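Local atomic coordinates of precorrin-6Y C5,15-methyltransferase (Decarboxylating) (Geobacter metallireducens, PDB entry 3E05), a protein that probably methylates and decarboxylates precorrin-6Y with S-adenosylmethionine in cobalamin biosynthesis, this chain being the C-terminal domain of the full-length enzyme. Residues Arg111-Gly116 and Val139-Thr144; Gly119-Ile124 and Thr149-Phe154; Tyr160-Ala165 and Tyr188-Trp193. All blocks are in the same frame, centred on the assembly; numbering follows the deposited sequence.

Interaction 1 (Arg111-Gly116 and Val139-Thr144); sequences RVFIGG and VLNAVT
The ring of F113 meets the side-chain amide of N141 at its edge: CG of N141 lies close to the ring plane, 3.6 Å from F113 CE1, and the amide plane stands 80° to the ring. One face carries the backbone N of G115, set toward the rim. With CG anti to the backbone N (chi1 176°), the ring leans over the neighbouring strand and brings CD1 to within 4.0 Å of V139 CG1. OD1 of the amide bonds to T32 of helix 26-35 and ND2 makes a weak bond to L140 O, so asparagine can border an aromatic edge and still have polar partners. On the other side of the sheet, branched I114 and L140 suit the buried surface and lie side by side, the leucine in one of two conformers. The backbones pair in parallel: V139 N donates to V112 O at 2.9 Å and I114 N to V139 O at 2.8 Å, then weakly N141 N to I114 O. Beyond it the strands diverge, and two waters bridge N141 O to the carbonyls of I114 and G115. These are the paired strands of a beta-alpha-beta unit in the Rossmann-like sheet of a class I methyltransferase.

Interaction 2 (Gly119-Ile124 and Thr149-Phe154); sequences GMLEEI and TKAVEF
E122 lays its methylenes over one face of the F154 ring, and with L121 and A151 they make the close-packed part of the contact. CG of E122 sits 3.5 Å from the ring centroid, only 6° off the normal, a CH-pi contact, while E122 CB comes within 3.6 Å of F154 CE2. Because CG is anti to the backbone N (chi1 -157°) and the chain is extended beyond it, the carboxylate continues across the ring with its plane 18° from that of the phenyl group. The opposite face of the ring carries K150 O, offset toward the rim, so the phenylalanine is sandwiched between a carbonyl of its own helix and the glutamate of helix 121-131. L121 fills the inner side: its CG lies at the ring edge, 4.2 Å from F154 CD2, and its CD2 reaches 4.1 Å from A151 CB, the small alanine letting the leucine approach the helix backbone. L121 and A151 also face L140 of strand 137-142. An alanine in place of F154 would probably leave the methylene groups of E122 without their flat support and open a gap beside L121.

The outer side is looser. K150 offers L121 its CB, but its bent chain leads the amine away, and the far end of E122 lies at the surface. Contact between the helices is thus largely apolar: the glutamate methylenes carry most of it, the carboxylate lying toward the ring's rim and probably hydrated.

Interaction 3 (Tyr160-Ala165 and Tyr188-Trp193); sequences YMVEVA and YIITAW
M161 and W193 stand side by side on one face of a beta hairpin, in which the stretches 161-165 and 188-193 run antiparallel, their axes at 164°. The methionine CB lies over the six-membered ring of W193, 3.9 Å from its centroid and 17° off the normal, a CH-pi contact. The chain then bends, carrying SD obliquely past the rim to 3.7 Å from W193 CZ2, a Met-aromatic contact for which a flexible thioether is well suited. The indole turns back over the partner strand because its CG sits between the backbone N and carbonyl carbon (chi1 67°), and CZ3 thereby also nears E163 CB.

The face bearing V162, V164 and I190 is mainly aliphatic. V162 and I190 are set slantwise to one another, CG1 of the valine 3.7 Å from CG2 of the isoleucine, while V164 CG1 meets the edge of the Y188 ring at CD1 (3.9 Å). The beta-branched valines and isoleucine suit a strand, and L148 and L155 of helix 145-157 cover this face. The small A192 leaves room for CB of Y160.

Six backbone bonds join the strands, in pairs at M161-W193, E163-T191 and A165-I189. V164 and A165 also pair with a strand of the fourth subunit, extending the sheet across the interface, and Y188 OH bonds to Y188 of the third subunit. On the tryptophan face E163 OE2 forms a salt bridge with K35, and one water donates to E163 OE2 and to I189 O (2.6 Å) while accepting from T191 OG1 at 2.7 Å.

How the interactions relate
Of the segments described, strand 111-114 comes first, after the three earlier strands of the sheet, and interaction 1 closes the loop through helix 121-131 back to strand 137-142. Interaction 2 crosses it: its first segment lies inside that loop, its second beyond it on helix 145-157. I114 CD1 meets I124 CG2 at 4.0 Å, tying the two contacts. Interaction 3 follows in series, closing the C-terminal hairpin. It joins interaction 1 where strand 180-193 pairs antiparallel with strand 137-142, L140 O probably accepting from I190 N, and meets interaction 2 where V152 packs on V162 and V164. Parallel strands, the two helices packed on one face and the antiparallel hairpin are thus tied together.

Interaction 1 (Arg111-Gly116 and Val139-Thr144)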
ATOM      1  N   ARG D 111      -4.271  17.492  24.029  1.00 28.44           N
ATOM      2  CA  ARG D 111      -3.945  16.477  23.019  1.00 29.46           C
ATOM      3  C   ARG D 111      -4.181  15.113  23.659  1.00 32.98           C
ATOM      4  O   ARG D 111      -3.740  14.868  24.780  1.00 31.23           O
ATOM      5  CB  ARG D 111      -2.481  16.615  22.570  1.00 25.24           C
ATOM      6  CG  ARG D 111      -2.115  17.920  21.886  1.00 31.69           C
ATOM      7  CD  ARG D 111      -2.950  18.149  20.639  1.00 26.82           C
ATOM      8  NE  ARG D 111      -2.525  19.317  19.876  1.00 32.38           N
ATOM      9  CZ  ARG D 111      -3.047  20.537  20.005  1.00 37.13           C
ATOM     10  NH1 ARG D 111      -4.020  20.777  20.883  1.00 31.92           N
ATOM     11  NH2 ARG D 111      -2.580  21.531  19.260  1.00 38.78           N
ATOM     12  N   VAL D 112      -4.931  14.239  22.986  1.00 29.03           N
ATOM     13  CA  VAL D 112      -5.078  12.891  23.485  1.00 25.61           C
ATOM     14  C   VAL D 112      -4.777  11.911  22.369  1.00 25.43           C
ATOM     15  O   VAL D 112      -5.339  12.031  21.276  1.00 27.33           O
ATOM     16  CB  VAL D 112      -6.485  12.616  24.054  1.00 27.69           C
ATOM     17  CG1 VAL D 112      -6.606  11.164  24.455  1.00 28.26           C
ATOM     18  CG2 VAL D 112      -6.762  13.495  25.271  1.00 32.42           C
ATOM     19  N   PHE D 113      -3.857  10.999  22.644  1.00 25.92           N
ATOM     20  CA  PHE D 113      -3.603   9.855  21.781  1.00 28.17           C
ATOM     21  C   PHE D 113      -4.189   8.630  22.456  1.00 28.68           C
ATOM     22  O   PHE D 113      -3.952   8.383  23.636  1.00 31.24           O
ATOM     23  CB  PHE D 113      -2.114   9.649  21.487  1.00 26.59           C
ATOM     24  CG  PHE D 113      -1.836   8.403  20.676  1.00 27.53           C
ATOM     25  CD1 PHE D 113      -2.349   8.282  19.374  1.00 22.63           C
ATOM     26  CD2 PHE D 113      -1.117   7.333  21.219  1.00 23.61           C
ATOM     27  CE1 PHE D 113      -2.111   7.107  18.603  1.00 25.98           C
ATOM     28  CE2 PHE D 113      -0.872   6.173  20.456  1.00 27.95           C
ATOM     29  CZ  PHE D 113      -1.374   6.070  19.138  1.00 25.39           C
ATOM     30  N   ILE D 114      -5.012   7.892  21.717  1.00 26.32           N
ATOM     31  CA  ILE D 114      -5.553   6.643  22.207  1.00 25.29           C
ATOM     32  C   ILE D 114      -4.895   5.479  21.455  1.00 28.76           C
ATOM     33  O   ILE D 114      -5.224   5.208  20.286  1.00 29.25           O
ATOM     34  CB  ILE D 114      -7.100   6.617  22.061  1.00 27.76           C
ATOM     35  CG1 ILE D 114      -7.722   7.817  22.798  1.00 29.47           C
ATOM     36  CG2 ILE D 114      -7.668   5.299  22.550  1.00 30.69           C
ATOM     37  CD1 ILE D 114      -9.130   8.160  22.364  1.00 30.91           C
ATOM     38  N   GLY D 115      -3.948   4.824  22.117  1.00 31.28           N
ATOM     39  CA  GLY D 115      -3.200   3.685  21.551  1.00 31.08           C
ATOM     40  C   GLY D 115      -3.790   2.326  21.926  1.00 33.93           C
ATOM     41  O   GLY D 115      -3.473   1.307  21.302  1.00 33.03           O
ATOM     42  N   GLY D 116      -4.628   2.309  22.961  1.00 31.56           N
ATOM     43  CA  GLY D 116      -5.266   1.070  23.430  1.00 34.63           C
ATOM     44  C   GLY D 116      -6.449   1.402  24.314  1.00 39.06           C
ATOM     45  O   GLY D 116      -6.345   2.258  25.197  1.00 37.92           O
ATOM     46  N   VAL D 139      -6.141  11.862  18.540  1.00 27.16           N
ATOM     47  CA  VAL D 139      -5.631  10.922  17.529  1.00 25.97           C
ATOM     48  C   VAL D 139      -5.741   9.497  18.087  1.00 28.56           C
ATOM     49  O   VAL D 139      -5.526   9.251  19.284  1.00 25.67           O
ATOM     50  CB  VAL D 139      -4.201  11.297  17.076  1.00 26.00           C
ATOM     51  CG1 VAL D 139      -3.598  10.251  16.066  1.00 27.65           C
ATOM     52  CG2 VAL D 139      -4.208  12.700  16.449  1.00 26.82           C
ATOM     53  N   LEU D 140      -6.154   8.575  17.225  1.00 28.54           N
ATOM     54  CA  LEU D 140      -6.199   7.156  17.573  0.50 27.77           C
ATOM     55  C   LEU D 140      -5.572   6.365  16.462  1.00 32.27           C
ATOM     56  O   LEU D 140      -5.736   6.683  15.289  1.00 36.27           O
ATOM     57  CB  LEU D 140      -7.625   6.629  17.747  0.50 29.73           C
ATOM     58  CG  LEU D 140      -8.677   7.309  18.596  0.50 24.80           C
ATOM     59  CD1 LEU D 140      -9.394   8.331  17.760  0.50 30.63           C
ATOM     60  CD2 LEU D 140      -9.647   6.257  19.095  0.50 33.68           C
ATOM     61  N   ASN D 141      -4.838   5.323  16.835  1.00 26.88           N
ATOM     62  CA  ASN D 141      -4.334   4.374  15.839  1.00 27.84           C
ATOM     63  C   ASN D 141      -5.147   3.087  15.915  1.00 30.22           C
ATOM     64  O   ASN D 141      -5.225   2.434  16.968  1.00 27.62           O
ATOM     65  CB  ASN D 141      -2.847   4.077  16.029  1.00 28.46           C
ATOM     66  CG  ASN D 141      -1.933   5.227  15.567  1.00 24.70           C
ATOM     67  OD1 ASN D 141      -0.722   5.084  15.605  1.00 37.88           O
ATOM     68  ND2 ASN D 141      -2.502   6.328  15.112  1.00 26.23           N
ATOM     69  N   ALA D 142      -5.781   2.731  14.809  1.00 31.25           N
ATOM     70  CA  ALA D 142      -6.631   1.537  14.782  1.00 29.20           C
ATOM     71  C   ALA D 142      -6.039   0.526  13.821  1.00 29.79           C
ATOM     72  O   ALA D 142      -5.644   0.903  12.721  1.00 25.80           O
ATOM     73  CB  ALA D 142      -8.015   1.908  14.352  1.00 33.93           C
ATOM     74  N   VAL D 143      -6.023  -0.752  14.200  1.00 29.70           N
ATOM     75  CA  VAL D 143      -5.585  -1.815  13.277  1.00 33.49           C
ATOM     76  C   VAL D 143      -6.706  -2.829  12.938  1.00 34.03           C
ATOM     77  O   VAL D 143      -6.611  -3.600  11.985  1.00 35.80           O
ATOM     78  CB  VAL D 143      -4.262  -2.493  13.776  1.00 39.69           C
ATOM     79  CG1 VAL D 143      -4.516  -3.450  14.920  1.00 36.67           C
ATOM     80  CG2 VAL D 143      -3.549  -3.222  12.641  1.00 41.45           C
ATOM     81  N   THR D 144      -7.777  -2.808  13.723  1.00 33.93           N
ATOM     82  CA  THR D 144      -8.917  -3.653  13.439  1.00 34.76           C
ATOM     83  C   THR D 144     -10.023  -2.803  12.844  1.00 33.80           C
ATOM     84  O   THR D 144     -10.054  -1.583  13.026  1.00 33.17           O
ATOM     85  CB  THR D 144      -9.444  -4.366  14.702  1.00 33.98           C
ATOM     86  OG1 THR D 144     -10.021  -3.405  15.580  1.00 35.41           O
ATOM     87  CG2 THR D 144      -8.344  -5.144  15.419  1.00 34.58           C
TER
HETATM   88  O   HOH W   1      -6.427   2.801  19.484  1.00 33.46           O
HETATM   89  O   HOH W   2      -2.640   1.856  18.657  1.00 43.80           O

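Interaction 2 (Gly119-Ile124 and Thr149-Phe154)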
ATOM      1  N   GLY D 119     -11.290  -2.573  25.523  1.00 44.47           N
ATOM      2  CA  GLY D 119     -12.735  -2.786  25.471  1.00 41.33           C
ATOM      3  C   GLY D 119     -13.567  -1.605  25.940  1.00 43.99           C
ATOM      4  O   GLY D 119     -14.788  -1.714  26.039  1.00 43.03           O
ATOM      5  N   MET D 120     -12.919  -0.470  26.209  1.00 40.21           N
ATOM      6  CA  MET D 120     -13.599   0.702  26.771  1.00 41.54           C
ATOM      7  C   MET D 120     -13.598   1.922  25.846  1.00 39.64           C
ATOM      8  O   MET D 120     -13.535   3.054  26.327  1.00 38.06           O
ATOM      9  CB  MET D 120     -12.995   1.081  28.140  1.00 39.56           C
ATOM     10  CG  MET D 120     -13.076  -0.006  29.221  1.00 45.53           C
ATOM     11  SD  MET D 120     -14.753  -0.587  29.543  1.00 44.42           S
ATOM     12  CE  MET D 120     -15.437   0.810  30.416  1.00 41.58           C
ATOM     13  N   LEU D 121     -13.698   1.696  24.537  1.00 39.57           N
ATOM     14  CA  LEU D 121     -13.558   2.774  23.545  1.00 38.80           C
ATOM     15  C   LEU D 121     -14.588   3.909  23.667  1.00 36.77           C
ATOM     16  O   LEU D 121     -14.207   5.078  23.716  1.00 33.73           O
ATOM     17  CB  LEU D 121     -13.512   2.228  22.104  1.00 40.05           C
ATOM     18  CG  LEU D 121     -13.329   3.279  20.989  1.00 40.22           C
ATOM     19  CD1 LEU D 121     -12.014   4.031  21.146  1.00 40.11           C
ATOM     20  CD2 LEU D 121     -13.468   2.674  19.578  1.00 40.57           C
ATOM     21  N   GLU D 122     -15.874   3.556  23.715  1.00 34.92           N
ATOM     22  CA  GLU D 122     -16.944   4.549  23.793  1.00 41.08           C
ATOM     23  C   GLU D 122     -16.829   5.369  25.072  1.00 38.15           C
ATOM     24  O   GLU D 122     -16.978   6.597  25.063  1.00 38.25           O
ATOM     25  CB  GLU D 122     -18.318   3.871  23.728  1.00 40.19           C
ATOM     26  CG  GLU D 122     -19.415   4.810  23.244  1.00 45.15           C
ATOM     27  CD  GLU D 122     -20.804   4.211  23.317  1.00 47.23           C
ATOM     28  OE1 GLU D 122     -20.945   2.966  23.349  1.00 49.29           O
ATOM     29  OE2 GLU D 122     -21.765   5.002  23.341  1.00 54.60           O
ATOM     30  N   GLU D 123     -16.549   4.672  26.164  1.00 39.34           N
ATOM     31  CA  GLU D 123     -16.430   5.289  27.470  1.00 41.19           C
ATOM     32  C   GLU D 123     -15.214   6.209  27.535  1.00 37.66           C
ATOM     33  O   GLU D 123     -15.272   7.272  28.160  1.00 38.09           O
ATOM     34  CB  GLU D 123     -16.375   4.215  28.558  1.00 43.04           C
ATOM     35  CG  GLU D 123     -17.665   3.398  28.672  1.00 47.91           C
ATOM     36  CD  GLU D 123     -17.688   2.116  27.826  1.00 54.31           C
ATOM     37  OE1 GLU D 123     -16.815   1.915  26.947  1.00 47.79           O
ATOM     38  OE2 GLU D 123     -18.606   1.295  28.048  1.00 58.07           O
ATOM     39  N   ILE D 124     -14.129   5.818  26.863  1.00 34.92           N
ATOM     40  CA  ILE D 124     -12.928   6.655  26.786  1.00 32.33           C
ATOM     41  C   ILE D 124     -13.170   7.920  25.961  1.00 37.06           C
ATOM     42  O   ILE D 124     -12.779   9.009  26.389  1.00 35.63           O
ATOM     43  CB  ILE D 124     -11.693   5.873  26.269  1.00 33.69           C
ATOM     44  CG1 ILE D 124     -11.170   4.937  27.354  1.00 33.71           C
ATOM     45  CG2 ILE D 124     -10.563   6.832  25.819  1.00 33.26           C
ATOM     46  CD1 ILE D 124     -10.218   3.856  26.842  1.00 36.90           C
ATOM     47  N   THR D 149     -14.238   1.515  12.815  1.00 35.00           N
ATOM     48  CA  THR D 149     -15.662   1.810  12.626  1.00 37.74           C
ATOM     49  C   THR D 149     -16.252   2.576  13.800  1.00 36.02           C
ATOM     50  O   THR D 149     -16.883   3.624  13.620  1.00 38.07           O
ATOM     51  CB  THR D 149     -16.463   0.486  12.438  1.00 37.71           C
ATOM     52  OG1 THR D 149     -16.209  -0.028  11.125  1.00 48.21           O
ATOM     53  CG2 THR D 149     -17.963   0.681  12.612  1.00 45.25           C
ATOM     54  N   LYS D 150     -16.043   2.039  14.999  1.00 36.21           N
ATOM     55  CA  LYS D 150     -16.638   2.603  16.205  1.00 38.37           C
ATOM     56  C   LYS D 150     -15.990   3.941  16.552  1.00 36.58           C
ATOM     57  O   LYS D 150     -16.694   4.875  16.935  1.00 38.97           O
ATOM     58  CB  LYS D 150     -16.550   1.618  17.377  1.00 41.74           C
ATOM     59  CG  LYS D 150     -17.377   0.335  17.200  1.00 49.99           C
ATOM     60  CD  LYS D 150     -18.877   0.574  17.383  1.00 63.25           C
ATOM     61  CE  LYS D 150     -19.685  -0.718  17.275  1.00 64.34           C
ATOM     62  NZ  LYS D 150     -19.894  -1.138  15.862  1.00 69.38           N
ATOM     63  N   ALA D 151     -14.670   4.048  16.372  1.00 33.65           N
ATOM     64  CA  ALA D 151     -13.966   5.309  16.672  1.00 33.46           C
ATOM     65  C   ALA D 151     -14.477   6.439  15.809  1.00 35.04           C
ATOM     66  O   ALA D 151     -14.753   7.520  16.327  1.00 35.70           O
ATOM     67  CB  ALA D 151     -12.447   5.171  16.529  1.00 32.20           C
ATOM     68  N   VAL D 152     -14.646   6.186  14.507  1.00 31.86           N
ATOM     69  CA  VAL D 152     -15.204   7.205  13.625  1.00 34.46           C
ATOM     70  C   VAL D 152     -16.652   7.547  14.014  1.00 35.63           C
ATOM     71  O   VAL D 152     -17.019   8.721  14.060  1.00 36.93           O
ATOM     72  CB  VAL D 152     -15.048   6.826  12.118  1.00 33.56           C
ATOM     73  CG1 VAL D 152     -15.675   7.873  11.221  1.00 34.81           C
ATOM     74  CG2 VAL D 152     -13.571   6.701  11.781  1.00 31.07           C
ATOM     75  N   GLU D 153     -17.440   6.521  14.332  1.00 37.63           N
ATOM     76  CA  GLU D 153     -18.837   6.681  14.738  1.00 41.00           C
ATOM     77  C   GLU D 153     -19.000   7.529  16.013  1.00 38.24           C
ATOM     78  O   GLU D 153     -19.808   8.453  16.038  1.00 40.21           O
ATOM     79  CB  GLU D 153     -19.495   5.307  14.916  1.00 40.39           C
ATOM     80  CG  GLU D 153     -20.999   5.353  15.206  1.00 52.32           C
ATOM     81  CD  GLU D 153     -21.556   4.032  15.719  1.00 52.82           C
ATOM     82  OE1 GLU D 153     -21.100   2.956  15.269  1.00 61.21           O
ATOM     83  OE2 GLU D 153     -22.465   4.072  16.574  1.00 61.80           O
ATOM     84  N   PHE D 154     -18.226   7.220  17.049  1.00 37.56           N
ATOM     85  CA  PHE D 154     -18.317   7.935  18.338  1.00 39.57           C
ATOM     86  C   PHE D 154     -17.825   9.375  18.277  1.00 40.49           C
ATOM     87  O   PHE D 154     -18.429  10.264  18.868  1.00 40.61           O
ATOM     88  CB  PHE D 154     -17.592   7.187  19.460  1.00 39.44           C
ATOM     89  CG  PHE D 154     -18.055   5.770  19.656  1.00 43.44           C
ATOM     90  CD1 PHE D 154     -19.394   5.414  19.458  1.00 43.99           C
ATOM     91  CD2 PHE D 154     -17.152   4.787  20.058  1.00 40.65           C
ATOM     92  CE1 PHE D 154     -19.813   4.101  19.629  1.00 46.40           C
ATOM     93  CE2 PHE D 154     -17.566   3.471  20.246  1.00 44.74           C
ATOM     94  CZ  PHE D 154     -18.901   3.126  20.029  1.00 45.52           C
TER

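Interaction 3 (Tyr160-Ala165 and Tyr188-Trp193)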
ATOM      1  N   TYR D 160     -17.119  16.037  16.099  1.00 42.71           N
ATOM      2  CA  TYR D 160     -15.740  16.226  15.636  1.00 35.99           C
ATOM      3  C   TYR D 160     -15.652  16.084  14.123  1.00 35.89           C
ATOM      4  O   TYR D 160     -16.353  15.259  13.519  1.00 34.96           O
ATOM      5  CB  TYR D 160     -14.785  15.207  16.281  1.00 35.52           C
ATOM      6  CG  TYR D 160     -14.535  15.441  17.751  1.00 36.08           C
ATOM      7  CD1 TYR D 160     -13.569  16.357  18.182  1.00 37.30           C
ATOM      8  CD2 TYR D 160     -15.260  14.742  18.718  1.00 33.16           C
ATOM      9  CE1 TYR D 160     -13.346  16.583  19.537  1.00 34.99           C
ATOM     10  CE2 TYR D 160     -15.043  14.965  20.072  1.00 32.42           C
ATOM     11  CZ  TYR D 160     -14.093  15.881  20.471  1.00 37.53           C
ATOM     12  OH  TYR D 160     -13.885  16.093  21.813  1.00 38.58           O
ATOM     13  N   MET D 161     -14.796  16.903  13.520  1.00 34.26           N
ATOM     14  CA  MET D 161     -14.297  16.633  12.181  1.00 36.77           C
ATOM     15  C   MET D 161     -13.341  15.456  12.325  1.00 36.41           C
ATOM     16  O   MET D 161     -12.509  15.455  13.237  1.00 35.48           O
ATOM     17  CB  MET D 161     -13.522  17.827  11.658  1.00 33.68           C
ATOM     18  CG  MET D 161     -14.282  18.682  10.694  1.00 53.45           C
ATOM     19  SD  MET D 161     -13.313  18.916   9.203  1.00 58.09           S
ATOM     20  CE  MET D 161     -13.611  17.336   8.404  1.00 50.69           C
ATOM     21  N   VAL D 162     -13.463  14.459  11.446  1.00 36.88           N
ATOM     22  CA  VAL D 162     -12.629  13.251  11.511  1.00 34.16           C
ATOM     23  C   VAL D 162     -11.941  13.000  10.159  1.00 34.80           C
ATOM     24  O   VAL D 162     -12.587  13.002   9.116  1.00 32.99           O
ATOM     25  CB  VAL D 162     -13.448  11.997  11.976  1.00 32.13           C
ATOM     26  CG1 VAL D 162     -12.597  10.705  11.947  1.00 35.22           C
ATOM     27  CG2 VAL D 162     -14.019  12.200  13.381  1.00 33.84           C
ATOM     28  N   GLU D 163     -10.623  12.827  10.197  1.00 31.17           N
ATOM     29  CA  GLU D 163      -9.866  12.334   9.051  1.00 30.65           C
ATOM     30  C   GLU D 163      -9.376  10.934   9.393  1.00 30.67           C
ATOM     31  O   GLU D 163      -8.983  10.673  10.531  1.00 29.67           O
ATOM     32  CB  GLU D 163      -8.669  13.238   8.770  1.00 29.21           C
ATOM     33  CG  GLU D 163      -7.679  12.664   7.732  1.00 36.86           C
ATOM     34  CD  GLU D 163      -6.368  13.409   7.701  1.00 37.27           C
ATOM     35  OE1 GLU D 163      -6.352  14.535   7.173  1.00 42.96           O
ATOM     36  OE2 GLU D 163      -5.355  12.878   8.198  1.00 34.80           O
ATOM     37  N   VAL D 164      -9.391  10.035   8.408  1.00 27.83           N
ATOM     38  CA  VAL D 164      -8.772   8.720   8.560  1.00 27.71           C
ATOM     39  C   VAL D 164      -7.653   8.605   7.537  1.00 31.26           C
ATOM     40  O   VAL D 164      -7.887   8.841   6.359  1.00 26.84           O
ATOM     41  CB  VAL D 164      -9.782   7.577   8.339  1.00 31.11           C
ATOM     42  CG1 VAL D 164      -9.123   6.225   8.612  1.00 28.84           C
ATOM     43  CG2 VAL D 164     -11.024   7.780   9.205  1.00 28.18           C
ATOM     44  N   ALA D 165      -6.451   8.262   7.989  1.00 24.67           N
ATOM     45  CA  ALA D 165      -5.310   8.044   7.083  1.00 28.48           C
ATOM     46  C   ALA D 165      -4.774   6.618   7.243  1.00 28.92           C
ATOM     47  O   ALA D 165      -4.289   6.229   8.311  1.00 28.40           O
ATOM     48  CB  ALA D 165      -4.217   9.064   7.341  1.00 21.92           C
ATOM     49  N   TYR D 188      -4.483   2.509  10.650  1.00 22.94           N
ATOM     50  CA  TYR D 188      -5.400   3.590  10.369  1.00 22.75           C
ATOM     51  C   TYR D 188      -5.206   4.664  11.429  1.00 23.33           C
ATOM     52  O   TYR D 188      -5.487   4.423  12.598  1.00 26.00           O
ATOM     53  CB  TYR D 188      -6.845   3.071  10.421  1.00 26.08           C
ATOM     54  CG  TYR D 188      -7.157   2.133   9.278  1.00 24.46           C
ATOM     55  CD1 TYR D 188      -7.661   2.635   8.074  1.00 26.79           C
ATOM     56  CD2 TYR D 188      -6.907   0.761   9.379  1.00 26.31           C
ATOM     57  CE1 TYR D 188      -7.976   1.772   7.002  1.00 26.85           C
ATOM     58  CE2 TYR D 188      -7.178  -0.104   8.303  1.00 28.39           C
ATOM     59  CZ  TYR D 188      -7.720   0.410   7.127  1.00 32.73           C
ATOM     60  OH  TYR D 188      -7.976  -0.434   6.062  1.00 30.53           O
ATOM     61  N   ILE D 189      -4.686   5.817  11.007  1.00 22.98           N
ATOM     62  CA  ILE D 189      -4.479   6.947  11.908  1.00 23.29           C
ATOM     63  C   ILE D 189      -5.688   7.874  11.809  1.00 22.83           C
ATOM     64  O   ILE D 189      -5.921   8.533  10.793  1.00 25.01           O
ATOM     65  CB  ILE D 189      -3.161   7.687  11.589  1.00 27.49           C
ATOM     66  CG1 ILE D 189      -1.988   6.702  11.720  1.00 26.85           C
ATOM     67  CG2 ILE D 189      -2.994   8.928  12.475  1.00 25.23           C
ATOM     68  CD1 ILE D 189      -0.677   7.191  11.166  1.00 24.47           C
ATOM     69  N   ILE D 190      -6.442   7.920  12.904  1.00 24.52           N
ATOM     70  CA  ILE D 190      -7.682   8.696  12.975  1.00 24.02           C
ATOM     71  C   ILE D 190      -7.431   9.992  13.743  1.00 26.84           C
ATOM     72  O   ILE D 190      -7.011   9.942  14.896  1.00 28.64           O
ATOM     73  CB  ILE D 190      -8.783   7.875  13.680  1.00 26.51           C
ATOM     74  CG1 ILE D 190      -8.968   6.527  12.980  1.00 27.03           C
ATOM     75  CG2 ILE D 190     -10.101   8.667  13.744  1.00 27.91           C
ATOM     76  CD1 ILE D 190      -9.737   5.498  13.773  1.00 29.24           C
ATOM     77  N   THR D 191      -7.674  11.129  13.095  1.00 26.31           N
ATOM     78  CA  THR D 191      -7.507  12.451  13.690  1.00 26.72           C
ATOM     79  C   THR D 191      -8.846  13.167  13.798  1.00 31.93           C
ATOM     80  O   THR D 191      -9.596  13.255  12.832  1.00 28.94           O
ATOM     81  CB  THR D 191      -6.484  13.279  12.905  1.00 28.04           C
ATOM     82  OG1 THR D 191      -5.294  12.498  12.747  1.00 27.57           O
ATOM     83  CG2 THR D 191      -6.129  14.583  13.655  1.00 31.67           C
ATOM     84  N   ALA D 192      -9.138  13.680  14.993  1.00 31.74           N
ATOM     85  CA  ALA D 192     -10.419  14.320  15.261  1.00 30.74           C
ATOM     86  C   ALA D 192     -10.213  15.641  15.980  1.00 33.10           C
ATOM     87  O   ALA D 192      -9.427  15.732  16.925  1.00 29.32           O
ATOM     88  CB  ALA D 192     -11.303  13.405  16.068  1.00 31.86           C
ATOM     89  N   TRP D 193     -10.903  16.669  15.508  1.00 31.11           N
ATOM     90  CA  TRP D 193     -10.789  18.004  16.080  1.00 35.78           C
ATOM     91  C   TRP D 193     -12.106  18.715  15.842  1.00 38.53           C
ATOM     92  O   TRP D 193     -12.931  18.252  15.054  1.00 35.29           O
ATOM     93  CB  TRP D 193      -9.612  18.784  15.455  1.00 36.30           C
ATOM     94  CG  TRP D 193      -9.792  19.119  13.992  1.00 42.59           C
ATOM     95  CD1 TRP D 193     -10.147  20.332  13.469  1.00 46.39           C
ATOM     96  CD2 TRP D 193      -9.640  18.229  12.868  1.00 45.08           C
ATOM     97  NE1 TRP D 193     -10.217  20.259  12.099  1.00 46.33           N
ATOM     98  CE2 TRP D 193      -9.916  18.982  11.700  1.00 48.60           C
ATOM     99  CE3 TRP D 193      -9.298  16.875  12.733  1.00 41.73           C
ATOM    100  CZ2 TRP D 193      -9.865  18.424  10.412  1.00 46.00           C
ATOM    101  CZ3 TRP D 193      -9.257  16.313  11.437  1.00 42.70           C
ATOM    102  CH2 TRP D 193      -9.534  17.092  10.302  1.00 44.34           C
TER
HETATM  103  O   HOH W   3      -5.263  11.056  10.441  1.00 23.93           O